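Local coordinates for protein endo-beta-mannanase (Opitutaceae bacterium TAV5, PDB 7BOB) that probably removes mannose units from the ends of beta-1,4-mannan chains, as an exo-acting glycoside hydrolase family 5 mannosidase of a termite hindgut bacterium, at residues V31-Q35 / F60-F66; W206-S212 / N228-P232; N401-E405 / V450-L454; R486-A490 / L542-V546; V558-F562 / W576-Y580. All coordinates share one frame; numbering follows the deposited sequence.

Contact 1 (V31-Q35 / F60-F66); sequences VEMWQ and FVRWPDF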
# COMPACT_ATOMS: atom_id res chain seq x y z
N VAL A 31 30.58 -10.96 -13.10
CA VAL A 31 30.26 -11.79 -11.95
C VAL A 31 30.55 -13.27 -12.15
O VAL A 31 30.42 -14.04 -11.19
CB VAL A 31 28.77 -11.66 -11.58
CG1 VAL A 31 28.44 -10.26 -11.17
CG2 VAL A 31 27.89 -12.14 -12.74
N GLU A 32 30.87 -13.70 -13.37
CA GLU A 32 31.20 -15.09 -13.63
C GLU A 32 32.69 -15.39 -13.41
O GLU A 32 33.17 -16.42 -13.88
CB GLU A 32 30.78 -15.49 -15.06
CG GLU A 32 29.24 -15.42 -15.33
CD GLU A 32 28.42 -16.24 -14.32
OE1 GLU A 32 28.82 -17.39 -14.07
OE2 GLU A 32 27.40 -15.73 -13.77
N MET A 33 33.41 -14.51 -12.70
CA MET A 33 34.87 -14.59 -12.60
C MET A 33 35.35 -15.97 -12.14
O MET A 33 36.32 -16.50 -12.68
CB MET A 33 35.39 -13.53 -11.63
CG MET A 33 36.88 -13.64 -11.37
SD MET A 33 37.46 -12.47 -10.11
CE MET A 33 36.66 -13.14 -8.65
N TRP A 34 34.72 -16.53 -11.11
CA TRP A 34 35.19 -17.80 -10.56
C TRP A 34 35.04 -18.94 -11.57
O TRP A 34 35.86 -19.87 -11.56
CB TRP A 34 34.44 -18.13 -9.28
CG TRP A 34 34.69 -17.10 -8.22
CD1 TRP A 34 33.80 -16.16 -7.75
CD2 TRP A 34 35.92 -16.88 -7.50
NE1 TRP A 34 34.39 -15.39 -6.78
CE2 TRP A 34 35.69 -15.80 -6.61
CE3 TRP A 34 37.18 -17.49 -7.52
CZ2 TRP A 34 36.69 -15.31 -5.75
CZ3 TRP A 34 38.17 -17.01 -6.67
CH2 TRP A 34 37.92 -15.93 -5.79
N GLN A 35 34.04 -18.86 -12.45
CA GLN A 35 33.85 -19.91 -13.46
C GLN A 35 34.75 -19.69 -14.67
O GLN A 35 35.34 -20.63 -15.19
CB GLN A 35 32.38 -19.95 -13.92
CG GLN A 35 31.36 -20.21 -12.82
CD GLN A 35 31.44 -21.64 -12.27
OE1 GLN A 35 31.96 -22.54 -12.94
NE2 GLN A 35 30.90 -21.84 -11.07
N PHE A 60 34.61 -10.63 -4.37
CA PHE A 60 33.40 -11.29 -3.88
C PHE A 60 33.50 -12.79 -4.07
O PHE A 60 33.69 -13.28 -5.19
CB PHE A 60 32.19 -10.69 -4.59
CG PHE A 60 32.22 -9.21 -4.58
CD1 PHE A 60 31.87 -8.52 -3.44
CD2 PHE A 60 32.72 -8.50 -5.67
CE1 PHE A 60 31.93 -7.12 -3.40
CE2 PHE A 60 32.79 -7.13 -5.64
CZ PHE A 60 32.40 -6.44 -4.50
N VAL A 61 33.37 -13.52 -2.96
CA VAL A 61 33.34 -14.97 -2.98
C VAL A 61 31.90 -15.37 -3.27
O VAL A 61 31.06 -15.40 -2.36
CB VAL A 61 33.87 -15.54 -1.64
CG1 VAL A 61 33.92 -17.06 -1.66
CG2 VAL A 61 35.27 -14.97 -1.35
N ARG A 62 31.58 -15.60 -4.54
CA ARG A 62 30.19 -15.87 -4.92
C ARG A 62 29.81 -17.27 -4.45
O ARG A 62 30.32 -18.27 -4.97
CB ARG A 62 30.00 -15.69 -6.42
CG ARG A 62 28.55 -15.46 -6.79
CD ARG A 62 28.36 -15.15 -8.27
NE ARG A 62 28.78 -16.26 -9.13
CZ ARG A 62 28.42 -16.39 -10.40
NH1 ARG A 62 27.61 -15.49 -10.95
NH2 ARG A 62 28.83 -17.43 -11.10
N TRP A 63 28.90 -17.32 -3.47
CA TRP A 63 28.52 -18.55 -2.77
C TRP A 63 28.13 -19.71 -3.68
O TRP A 63 28.63 -20.82 -3.47
CB TRP A 63 27.39 -18.24 -1.79
CG TRP A 63 27.16 -19.29 -0.74
CD1 TRP A 63 27.83 -20.47 -0.59
CD2 TRP A 63 26.18 -19.24 0.31
NE1 TRP A 63 27.33 -21.16 0.49
CE2 TRP A 63 26.32 -20.43 1.06
CE3 TRP A 63 25.20 -18.32 0.69
CZ2 TRP A 63 25.52 -20.71 2.17
CZ3 TRP A 63 24.41 -18.60 1.79
CH2 TRP A 63 24.58 -19.79 2.51
N PRO A 64 27.25 -19.54 -4.68
CA PRO A 64 26.94 -20.69 -5.56
C PRO A 64 28.18 -21.29 -6.19
O PRO A 64 28.26 -22.52 -6.34
CB PRO A 64 26.02 -20.09 -6.63
CG PRO A 64 26.23 -18.57 -6.52
CD PRO A 64 26.47 -18.35 -5.07
N ASP A 65 29.16 -20.46 -6.56
CA ASP A 65 30.37 -20.99 -7.17
C ASP A 65 31.09 -21.93 -6.22
O ASP A 65 31.64 -22.96 -6.64
CB ASP A 65 31.31 -19.84 -7.58
CG ASP A 65 30.76 -18.99 -8.72
OD1 ASP A 65 30.19 -19.54 -9.68
OD2 ASP A 65 30.93 -17.76 -8.66
N PHE A 66 31.09 -21.60 -4.93
CA PHE A 66 31.95 -22.28 -3.97
C PHE A 66 31.26 -23.43 -3.25
O PHE A 66 31.94 -24.32 -2.73
CB PHE A 66 32.50 -21.28 -2.94
CG PHE A 66 33.64 -20.43 -3.43
CD1 PHE A 66 33.41 -19.32 -4.25
CD2 PHE A 66 34.97 -20.74 -3.09
CE1 PHE A 66 34.47 -18.52 -4.71
CE2 PHE A 66 36.04 -19.95 -3.55
CZ PHE A 66 35.79 -18.84 -4.37

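Contact 2 (W206-S212 / N228-P232); sequences WRLGGSS and NPAQP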
# COMPACT_ATOMS: atom_id res chain seq x y z
N TRP A 206 19.23 -3.92 9.48
CA TRP A 206 20.66 -3.60 9.55
C TRP A 206 20.76 -2.18 10.09
O TRP A 206 20.65 -1.20 9.34
CB TRP A 206 21.32 -3.79 8.19
CG TRP A 206 21.44 -5.26 7.83
CD1 TRP A 206 20.53 -6.02 7.14
CD2 TRP A 206 22.53 -6.15 8.16
NE1 TRP A 206 20.98 -7.32 7.02
CE2 TRP A 206 22.20 -7.42 7.63
CE3 TRP A 206 23.74 -5.98 8.84
CZ2 TRP A 206 23.05 -8.53 7.77
CZ3 TRP A 206 24.57 -7.08 8.99
CH2 TRP A 206 24.23 -8.34 8.44
N ARG A 207 20.96 -2.05 11.40
CA ARG A 207 20.68 -0.82 12.11
C ARG A 207 21.93 -0.21 12.72
O ARG A 207 22.86 -0.92 13.13
CB ARG A 207 19.68 -1.05 13.23
CG ARG A 207 18.31 -1.48 12.72
CD ARG A 207 17.49 -2.06 13.85
NE ARG A 207 16.08 -2.17 13.50
CZ ARG A 207 15.14 -2.58 14.33
NH1 ARG A 207 15.46 -2.94 15.57
NH2 ARG A 207 13.86 -2.62 13.94
N LEU A 208 21.93 1.12 12.76
CA LEU A 208 22.87 1.90 13.55
C LEU A 208 22.23 2.14 14.90
O LEU A 208 21.27 2.91 15.01
CB LEU A 208 23.18 3.24 12.88
CG LEU A 208 23.63 3.21 11.42
CD1 LEU A 208 23.72 4.62 10.87
CD2 LEU A 208 24.98 2.51 11.32
N GLY A 209 22.73 1.49 15.94
CA GLY A 209 22.28 1.88 17.27
C GLY A 209 21.63 0.80 18.10
O GLY A 209 20.43 0.51 17.94
N GLY A 210 22.43 0.20 18.98
CA GLY A 210 21.93 -0.60 20.08
C GLY A 210 22.60 -0.16 21.37
O GLY A 210 23.36 0.81 21.41
N SER A 211 22.30 -0.91 22.43
CA SER A 211 22.99 -0.75 23.71
C SER A 211 23.57 -2.10 24.14
O SER A 211 22.85 -3.11 24.17
CB SER A 211 22.06 -0.18 24.79
OG SER A 211 21.33 -1.20 25.44
N SER A 212 24.85 -2.10 24.47
CA SER A 212 25.65 -3.32 24.66
C SER A 212 25.08 -4.28 25.70
O SER A 212 25.08 -5.50 25.49
CB SER A 212 27.09 -2.92 25.04
OG SER A 212 27.98 -4.00 24.85
N ASN A 228 29.05 -1.05 17.42
CA ASN A 228 27.62 -0.91 17.12
C ASN A 228 26.91 -2.21 17.49
O ASN A 228 26.74 -3.10 16.64
CB ASN A 228 27.41 -0.55 15.64
CG ASN A 228 25.91 -0.53 15.24
OD1 ASN A 228 25.03 -0.32 16.08
ND2 ASN A 228 25.64 -0.76 13.96
N PRO A 229 26.44 -2.33 18.73
CA PRO A 229 25.85 -3.61 19.19
C PRO A 229 24.64 -4.10 18.40
O PRO A 229 24.31 -5.29 18.49
CB PRO A 229 25.46 -3.31 20.65
CG PRO A 229 26.26 -2.08 21.02
CD PRO A 229 26.40 -1.29 19.77
N ALA A 230 23.97 -3.24 17.63
CA ALA A 230 22.88 -3.71 16.78
C ALA A 230 23.39 -4.54 15.63
O ALA A 230 22.59 -5.23 14.98
CB ALA A 230 22.06 -2.53 16.24
N GLN A 231 24.69 -4.48 15.36
CA GLN A 231 25.37 -5.34 14.39
C GLN A 231 26.43 -6.12 15.16
O GLN A 231 27.63 -5.77 15.13
CB GLN A 231 25.95 -4.52 13.24
CG GLN A 231 24.88 -3.89 12.33
CD GLN A 231 25.48 -2.98 11.27
OE1 GLN A 231 26.55 -3.24 10.74
NE2 GLN A 231 24.80 -1.88 10.98
N PRO A 232 26.04 -7.18 15.86
CA PRO A 232 26.97 -7.86 16.75
C PRO A 232 28.12 -8.48 15.98
O PRO A 232 27.94 -9.06 14.91
CB PRO A 232 26.11 -8.92 17.42
CG PRO A 232 25.03 -9.19 16.41
CD PRO A 232 24.72 -7.84 15.83
O HOH W 1 21.65 -4.58 12.40

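Contact 3 (N401-E405 / V450-L454); sequences NPGNE and VFTGL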
# COMPACT_ATOMS: atom_id res chain seq x y z
N ASN A 401 9.35 3.01 20.53
CA ASN A 401 9.57 4.09 19.57
C ASN A 401 8.33 4.99 19.51
O ASN A 401 7.23 4.49 19.29
CB ASN A 401 9.87 3.50 18.20
CG ASN A 401 10.29 4.54 17.17
OD1 ASN A 401 9.96 5.74 17.26
ND2 ASN A 401 11.02 4.07 16.16
N PRO A 402 8.45 6.31 19.72
CA PRO A 402 7.26 7.17 19.63
C PRO A 402 6.73 7.37 18.21
O PRO A 402 5.74 8.09 18.05
CB PRO A 402 7.74 8.50 20.23
CG PRO A 402 9.24 8.47 20.11
CD PRO A 402 9.61 7.01 20.30
N GLY A 403 7.32 6.77 17.18
CA GLY A 403 6.78 6.88 15.84
C GLY A 403 7.79 7.24 14.75
O GLY A 403 7.40 7.45 13.60
N ASN A 404 9.08 7.27 15.08
CA ASN A 404 10.09 7.59 14.08
C ASN A 404 10.28 6.43 13.09
O ASN A 404 10.25 5.25 13.47
CB ASN A 404 11.42 7.93 14.75
CG ASN A 404 11.33 9.23 15.56
OD1 ASN A 404 10.92 10.27 15.04
ND2 ASN A 404 11.70 9.15 16.83
N GLU A 405 10.44 6.77 11.81
CA GLU A 405 10.68 5.81 10.74
C GLU A 405 11.86 6.30 9.91
O GLU A 405 11.89 7.48 9.52
CB GLU A 405 9.45 5.62 9.86
CG GLU A 405 8.26 5.24 10.65
CD GLU A 405 7.10 4.81 9.80
OE1 GLU A 405 7.25 4.75 8.55
OE2 GLU A 405 6.03 4.53 10.38
N VAL A 450 11.29 15.34 14.59
CA VAL A 450 11.27 13.92 14.92
C VAL A 450 10.64 13.78 16.29
O VAL A 450 10.54 14.74 17.07
CB VAL A 450 12.67 13.28 14.88
CG1 VAL A 450 13.19 13.26 13.45
CG2 VAL A 450 13.64 14.02 15.80
N PHE A 451 10.18 12.57 16.57
CA PHE A 451 9.42 12.30 17.78
C PHE A 451 10.34 11.91 18.93
O PHE A 451 11.26 11.09 18.75
CB PHE A 451 8.38 11.22 17.50
CG PHE A 451 7.58 11.46 16.25
CD1 PHE A 451 6.62 12.47 16.20
CD2 PHE A 451 7.78 10.69 15.12
CE1 PHE A 451 5.86 12.69 15.05
CE2 PHE A 451 7.02 10.90 13.96
CZ PHE A 451 6.07 11.91 13.93
N THR A 452 10.09 12.49 20.10
CA THR A 452 10.98 12.44 21.26
C THR A 452 10.18 12.01 22.47
O THR A 452 9.14 12.59 22.77
CB THR A 452 11.60 13.81 21.54
OG1 THR A 452 10.54 14.74 21.75
CG2 THR A 452 12.48 14.29 20.38
N GLY A 453 10.68 11.01 23.19
CA GLY A 453 9.99 10.52 24.37
C GLY A 453 10.31 11.35 25.60
O GLY A 453 11.06 12.33 25.57
N LEU A 454 9.71 10.93 26.71
CA LEU A 454 9.86 11.66 27.97
C LEU A 454 11.32 11.74 28.41
O LEU A 454 11.78 12.80 28.84
CB LEU A 454 9.01 10.99 29.05
CG LEU A 454 9.25 11.58 30.43
CD1 LEU A 454 8.83 13.03 30.41
CD2 LEU A 454 8.49 10.78 31.48

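Contact 4 (R486-A490 / L542-V546); sequences RLVGA and LRHRV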
# COMPACT_ATOMS: atom_id res chain seq x y z
N ARG A 486 7.13 22.69 30.03
CA ARG A 486 8.14 23.45 30.76
C ARG A 486 9.39 23.71 29.93
O ARG A 486 10.08 24.70 30.16
CB ARG A 486 8.53 22.73 32.06
CG ARG A 486 7.33 22.46 32.95
CD ARG A 486 7.72 22.02 34.36
NE ARG A 486 8.35 20.69 34.37
CZ ARG A 486 7.75 19.57 34.80
NH1 ARG A 486 6.50 19.61 35.27
NH2 ARG A 486 8.42 18.42 34.77
N LEU A 487 9.69 22.84 28.95
CA LEU A 487 10.86 23.07 28.12
C LEU A 487 10.56 24.03 26.97
O LEU A 487 11.34 24.96 26.72
CB LEU A 487 11.39 21.75 27.56
CG LEU A 487 12.68 21.84 26.75
CD1 LEU A 487 13.72 22.70 27.48
CD2 LEU A 487 13.22 20.45 26.49
N VAL A 488 9.46 23.82 26.26
CA VAL A 488 9.10 24.75 25.20
C VAL A 488 8.72 26.11 25.80
O VAL A 488 9.02 27.16 25.22
CB VAL A 488 7.97 24.16 24.35
CG1 VAL A 488 7.29 25.26 23.50
CG2 VAL A 488 8.50 23.04 23.47
N GLY A 489 8.06 26.10 26.96
CA GLY A 489 7.58 27.32 27.57
C GLY A 489 6.15 27.69 27.23
O GLY A 489 5.82 28.88 27.20
N ALA A 490 5.28 26.71 26.98
CA ALA A 490 3.92 26.94 26.51
C ALA A 490 3.13 25.65 26.69
O ALA A 490 3.70 24.56 26.69
CB ALA A 490 3.90 27.39 25.05
N LEU A 542 8.16 30.30 19.05
CA LEU A 542 8.38 30.68 20.44
C LEU A 542 9.87 30.68 20.77
O LEU A 542 10.68 30.01 20.11
CB LEU A 542 7.66 29.72 21.39
CG LEU A 542 6.22 29.34 21.10
CD1 LEU A 542 5.71 28.40 22.19
CD2 LEU A 542 5.35 30.59 21.00
N ARG A 543 10.23 31.44 21.81
CA ARG A 543 11.60 31.50 22.32
C ARG A 543 11.57 31.50 23.85
O ARG A 543 10.91 32.35 24.45
CB ARG A 543 12.35 32.75 21.81
CG ARG A 543 13.85 32.74 22.13
CD ARG A 543 14.67 33.59 21.16
NE ARG A 543 14.99 32.86 19.93
CZ ARG A 543 15.45 33.41 18.81
NH1 ARG A 543 15.66 34.72 18.74
NH2 ARG A 543 15.71 32.64 17.75
N HIS A 544 12.27 30.55 24.46
CA HIS A 544 12.16 30.30 25.88
C HIS A 544 13.54 30.11 26.45
O HIS A 544 14.28 29.22 26.01
CB HIS A 544 11.31 29.05 26.16
CG HIS A 544 10.99 28.84 27.61
ND1 HIS A 544 10.80 27.60 28.16
CD2 HIS A 544 10.81 29.73 28.62
CE1 HIS A 544 10.52 27.72 29.45
NE2 HIS A 544 10.52 29.01 29.75
N ARG A 545 13.90 30.92 27.44
CA ARG A 545 15.18 30.77 28.10
C ARG A 545 15.02 29.90 29.34
O ARG A 545 14.04 30.05 30.09
CB ARG A 545 15.76 32.14 28.44
CG ARG A 545 16.24 32.88 27.19
CD ARG A 545 17.27 33.98 27.55
NE ARG A 545 18.29 33.55 28.51
CZ ARG A 545 19.38 32.89 28.15
NH1 ARG A 545 19.58 32.60 26.89
NH2 ARG A 545 20.30 32.51 29.01
N VAL A 546 15.92 28.93 29.50
CA VAL A 546 15.79 27.89 30.53
C VAL A 546 17.19 27.70 31.11
O VAL A 546 18.05 27.08 30.47
CB VAL A 546 15.24 26.56 29.98
CG1 VAL A 546 15.33 25.47 31.03
CG2 VAL A 546 13.78 26.73 29.53

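Contact 5 (V558-F562 / W576-Y580); sequences VEASF and WSAWY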
# COMPACT_ATOMS: atom_id res chain seq x y z
N VAL A 558 8.82 22.16 9.51
CA VAL A 558 9.61 22.97 8.58
C VAL A 558 10.13 22.12 7.43
O VAL A 558 9.87 22.40 6.25
CB VAL A 558 10.77 23.66 9.34
CG1 VAL A 558 11.67 24.46 8.40
CG2 VAL A 558 10.21 24.54 10.45
N GLU A 559 10.86 21.06 7.75
CA GLU A 559 11.50 20.28 6.71
C GLU A 559 10.47 19.64 5.78
O GLU A 559 10.67 19.61 4.56
CB GLU A 559 12.41 19.23 7.32
CG GLU A 559 13.68 19.85 7.92
CD GLU A 559 13.44 20.43 9.30
OE1 GLU A 559 12.34 20.21 9.87
OE2 GLU A 559 14.35 21.08 9.82
N ALA A 560 9.36 19.14 6.34
CA ALA A 560 8.32 18.57 5.50
C ALA A 560 7.73 19.63 4.58
O ALA A 560 7.58 19.41 3.37
CB ALA A 560 7.23 17.91 6.35
N SER A 561 7.38 20.80 5.14
CA SER A 561 6.86 21.90 4.33
C SER A 561 7.80 22.23 3.18
O SER A 561 7.38 22.33 2.03
CB SER A 561 6.60 23.15 5.18
OG SER A 561 5.92 22.87 6.39
N PHE A 562 9.08 22.42 3.49
CA PHE A 562 10.05 22.66 2.43
C PHE A 562 10.06 21.52 1.41
O PHE A 562 10.06 21.76 0.19
CB PHE A 562 11.43 22.86 3.03
CG PHE A 562 11.58 24.14 3.82
CD1 PHE A 562 10.58 25.12 3.80
CD2 PHE A 562 12.73 24.38 4.55
CE1 PHE A 562 10.74 26.26 4.51
CE2 PHE A 562 12.89 25.53 5.26
CZ PHE A 562 11.89 26.48 5.25
N TRP A 576 14.80 28.91 2.16
CA TRP A 576 14.84 27.75 3.04
C TRP A 576 16.07 27.78 3.93
O TRP A 576 15.99 27.62 5.15
CB TRP A 576 14.82 26.45 2.22
CG TRP A 576 13.58 26.24 1.42
CD1 TRP A 576 12.42 26.96 1.49
CD2 TRP A 576 13.38 25.25 0.40
NE1 TRP A 576 11.51 26.48 0.59
CE2 TRP A 576 12.07 25.43 -0.10
CE3 TRP A 576 14.17 24.23 -0.15
CZ2 TRP A 576 11.53 24.62 -1.10
CZ3 TRP A 576 13.65 23.44 -1.15
CH2 TRP A 576 12.33 23.63 -1.61
N SER A 577 17.23 28.02 3.33
CA SER A 577 18.45 28.01 4.11
C SER A 577 18.53 29.25 5.01
O SER A 577 18.94 29.17 6.17
CB SER A 577 19.63 27.90 3.15
OG SER A 577 20.85 28.24 3.75
N ALA A 578 18.10 30.40 4.50
CA ALA A 578 18.06 31.60 5.34
C ALA A 578 17.17 31.41 6.56
O ALA A 578 17.41 32.05 7.60
CB ALA A 578 17.59 32.79 4.51
N TRP A 579 16.17 30.53 6.48
CA TRP A 579 15.30 30.25 7.62
C TRP A 579 16.11 29.79 8.83
O TRP A 579 15.91 30.28 9.95
CB TRP A 579 14.25 29.20 7.27
CG TRP A 579 13.46 28.78 8.47
CD1 TRP A 579 13.73 27.74 9.32
CD2 TRP A 579 12.26 29.41 8.97
NE1 TRP A 579 12.78 27.68 10.31
CE2 TRP A 579 11.87 28.70 10.12
CE3 TRP A 579 11.50 30.52 8.57
CZ2 TRP A 579 10.75 29.04 10.87
CZ3 TRP A 579 10.38 30.86 9.31
CH2 TRP A 579 10.02 30.13 10.45
N TYR A 580 17.00 28.79 8.64
CA TYR A 580 17.76 28.28 9.78
C TYR A 580 18.66 29.36 10.37
O TYR A 580 18.81 29.46 11.59
CB TYR A 580 18.61 27.07 9.37
CG TYR A 580 17.80 25.86 9.04
CD1 TYR A 580 17.43 24.95 10.03
CD2 TYR A 580 17.39 25.62 7.74
CE1 TYR A 580 16.67 23.85 9.73
CE2 TYR A 580 16.64 24.53 7.43
CZ TYR A 580 16.28 23.64 8.43
OH TYR A 580 15.53 22.56 8.11

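Contact 1 (V31-Q35 / F60-F66)
R62 sets its CG anti to the backbone N (chi1 -160°) and bends at chi3, which carries its guanidinium to E32, itself folded back at chi2. The place is the C-terminal end of strand 56-62, second in the (beta/alpha)8 barrel expected of glycoside hydrolase family 5. E32, R62 and D65 form a salt-bridge network. R62 grips E32 end-on, with NH1 2.8 Å from E32 OE2 and NH2 3.0 Å from E32 OE1. Both oxygens are met from above the carboxylate plane, in keeping with carboxylate and guanidinium planes 65° apart. D65 is held side-on: R62 NE lies 2.7 Å from D65 OD2, and R62 NH2 uses the syn lone pair of D65 OD1. D65 OD1 takes a second bond on its anti side, from Q35 NE2 at 2.8 Å. V31 O lies over one guanidinium face, but the angles are poor for a hydrogen bond. An alanine in place of R62 would probably leave E32 and D65 as neighbouring like charges without their shared mate, with E32 set free to turn and D65 still held by Q35. W34 carries the rest of the contact. Its ring takes the edge of F66 on one face, a T-shaped pair with centroids 4.8 Å apart. M77 and L81 of helix 75-89 also pack on the indole. In the plane of that ring, W34 NE1 donates to F60 O at 2.7 Å.

Contact 2 (W206-S212 / N228-P232)
G210 and A230 bring the two loop segments nearest, their CA atoms 4.6 Å apart, where 206-212 passes a type I beta turn running from N228 to Q231. Q231 N closes that turn on N228 O. The side chain of N228 extends with CG anti to the backbone N (chi1 174°), and its amide clasps the backbone of 206-212 twice. N228 ND2 donates to R207 O at 2.9 Å, nearly straight and on a lone pair in the carbonyl plane. N228 OD1 accepts from G209 N, also at 2.9 Å, with the donor tilted from the amide plane. R207 O takes a second donor, Q231 NE2 at 3.1 Å, which comes from above the carbonyl plane. Q231 NE2 also bonds Q199 OE1. Water 1 adds a bridge, accepting from R207 N and donating to A230 O. Apolar atoms fill in between the bonds. A230 CB sits 3.6 Å from R207 O and faces the G209 carbonyl carbon, while P229 CG approaches a poorly ordered S212. G210 offers no CB, and one there would press tightly on A230 N. The arginine head of R207 turns elsewhere, to a salt bridge with D203. Both segments belong to the loop that leads into strand 237-241 of the barrel. The chemistry implies that side-chain amides and a water stand in for sheet pairing and satisfy backbone groups of this irregular loop.

Contact 3 (N401-E405 / V450-L454)
P402 and F451 are the nearest pair, CA atoms 5.9 Å apart, in two segments that have no regular structure until the helices that follow them. N404 bridges the gap with its amide. Its OD1 accepts from F451 N at 2.9 Å, and its ND2 donates to F451 O at 2.8 Å. Each bond lies in the carbonyl plane of its acceptor, on a lone pair, so the amide grips both backbone polar groups of one residue. N404 ND2 also bonds H392 O. The planes of the N404 amide and the F451 ring are 28° apart, and N404 OD1 comes 3.2 Å from F451 CD2. P402 CG rests on F451 CB at 3.9 Å, and G403 runs past the F451 ring. A leucine in place of N404 would probably leave F451 N and F451 O without these partners and the 450-454 segment freer to shift. N401 OD1 shapes its own segment, accepting from G403 N and N404 N, an Asx turn and Asx motif. R517 makes a cation-pi contact with F451, and L454 packs on N333 of the second subunit. Together the two segments are loops of the kind that follow adjacent parallel strands of an alpha/beta sheet, here 385-389 and 444-448.

Contact 4 (R486-A490 / L542-V546)
The C-terminal end of helix 482-488 meets strand 539-546 largely through H544, in the alpha/beta domain that follows the barrel. H544 ND1 donates to L487 O at 3.1 Å. The bond is straight, 170° at the hydrogen, and lies in the imidazole plane, yet it meets the carbonyl from above its plane. H544 has CG anti to its backbone N (chi1 -171°), which points the ring from the strand at the helix end. The ring edge also brings CE1 to 3.1 Å from R486 O. Carbonyls at this helix end would probably favour keeping a proton on ND1. G489 ends the helix with positive phi, and its CA lies over one ring face, a CH-pi contact 3.6 Å from the H544 centroid. A CB on G489 would clash with H544 CG, and the backbone angles call for glycine in any case. On the opposite face of the imidazole lies V546 CG2, offset toward the rim. Two residues earlier in the strand, L542 reaches in with CD1. That methyl touches A490 CB at 3.5 Å and V488 CG1 at 3.8 Å. The strand lies between 529-533 and 549-554 and runs antiparallel to both. L487 packs on V551 of strand 549-554, and V546 leans on H461 and V464 of helix 454-465.

Contact 5 (V558-F562 / W576-Y580)
F562 is the bump of this contact, and W576, W579 and Y580 line the hollow it fills. The two helix segments run nearly antiparallel, at 168°, with their axes 11.7 Å apart, a gap wide enough for large rings. The F562 ring lies flat on the five-membered ring of W576 as a face-to-face stack, centroids 3.9 Å apart. The two side chains slide past each other in opposite directions. Each therefore sets its CB over the other's ring: F562 CB is 4.1 Å from the centroid of the W576 five-membered ring, and W576 CB is 4.0 Å from that of F562. The benzene end of W576 reaches the backbone of the first helix, with CH2 3.4 Å from F562 O. W579 takes a different first torsion from W576, CG anti to the backbone N (chi1 173°). Its ring forms the end wall, and the edge of F562 points at its face. F562 CZ touches W579 CB at 4.1 Å, and CE2 lies near Y580 CE2. A turn earlier on the first helix V558 is a smaller bump, its CG1 resting 3.9 Å from W579 NE1. E559 bends at chi2 to meet Y580, whose OH donates to E559 OE2 at 2.6 Å from above the carboxylate plane. That oxygen has a second partner, H473 ND1. Helix 406-422 packs on W576 through L419 and on Y580 through A416 and L420. Y510 and F512 of strand 508-512 meet W579 edge-to-face, and T448 and I446 of strand 444-448 lie by E559 and Y580.

Contacts 1 and 2 belong to the barrel, contacts 3, 4 and 5 to the second alpha/beta domain. Contact 2 is partly buried; the other four are largely buried. Contact 1 combines a salt-bridge network with aromatic packing. Contacts 2 and 3 both use asparagine amides to bind loop backbone, and lie about 8 Å apart at their nearest atoms. Contact 3 is also the one whose surroundings include a neighbouring subunit. Contact 4 joins helix to strand, contact 5 helix to helix, the latter mostly by aromatic rings. Helix 454-465 starts at the end of contact 3 and packs on contact 4, while helix 406-422 serves contacts 3 and 5. Contacts 1 and 4 are farthest apart, with centres 60 Å from each other.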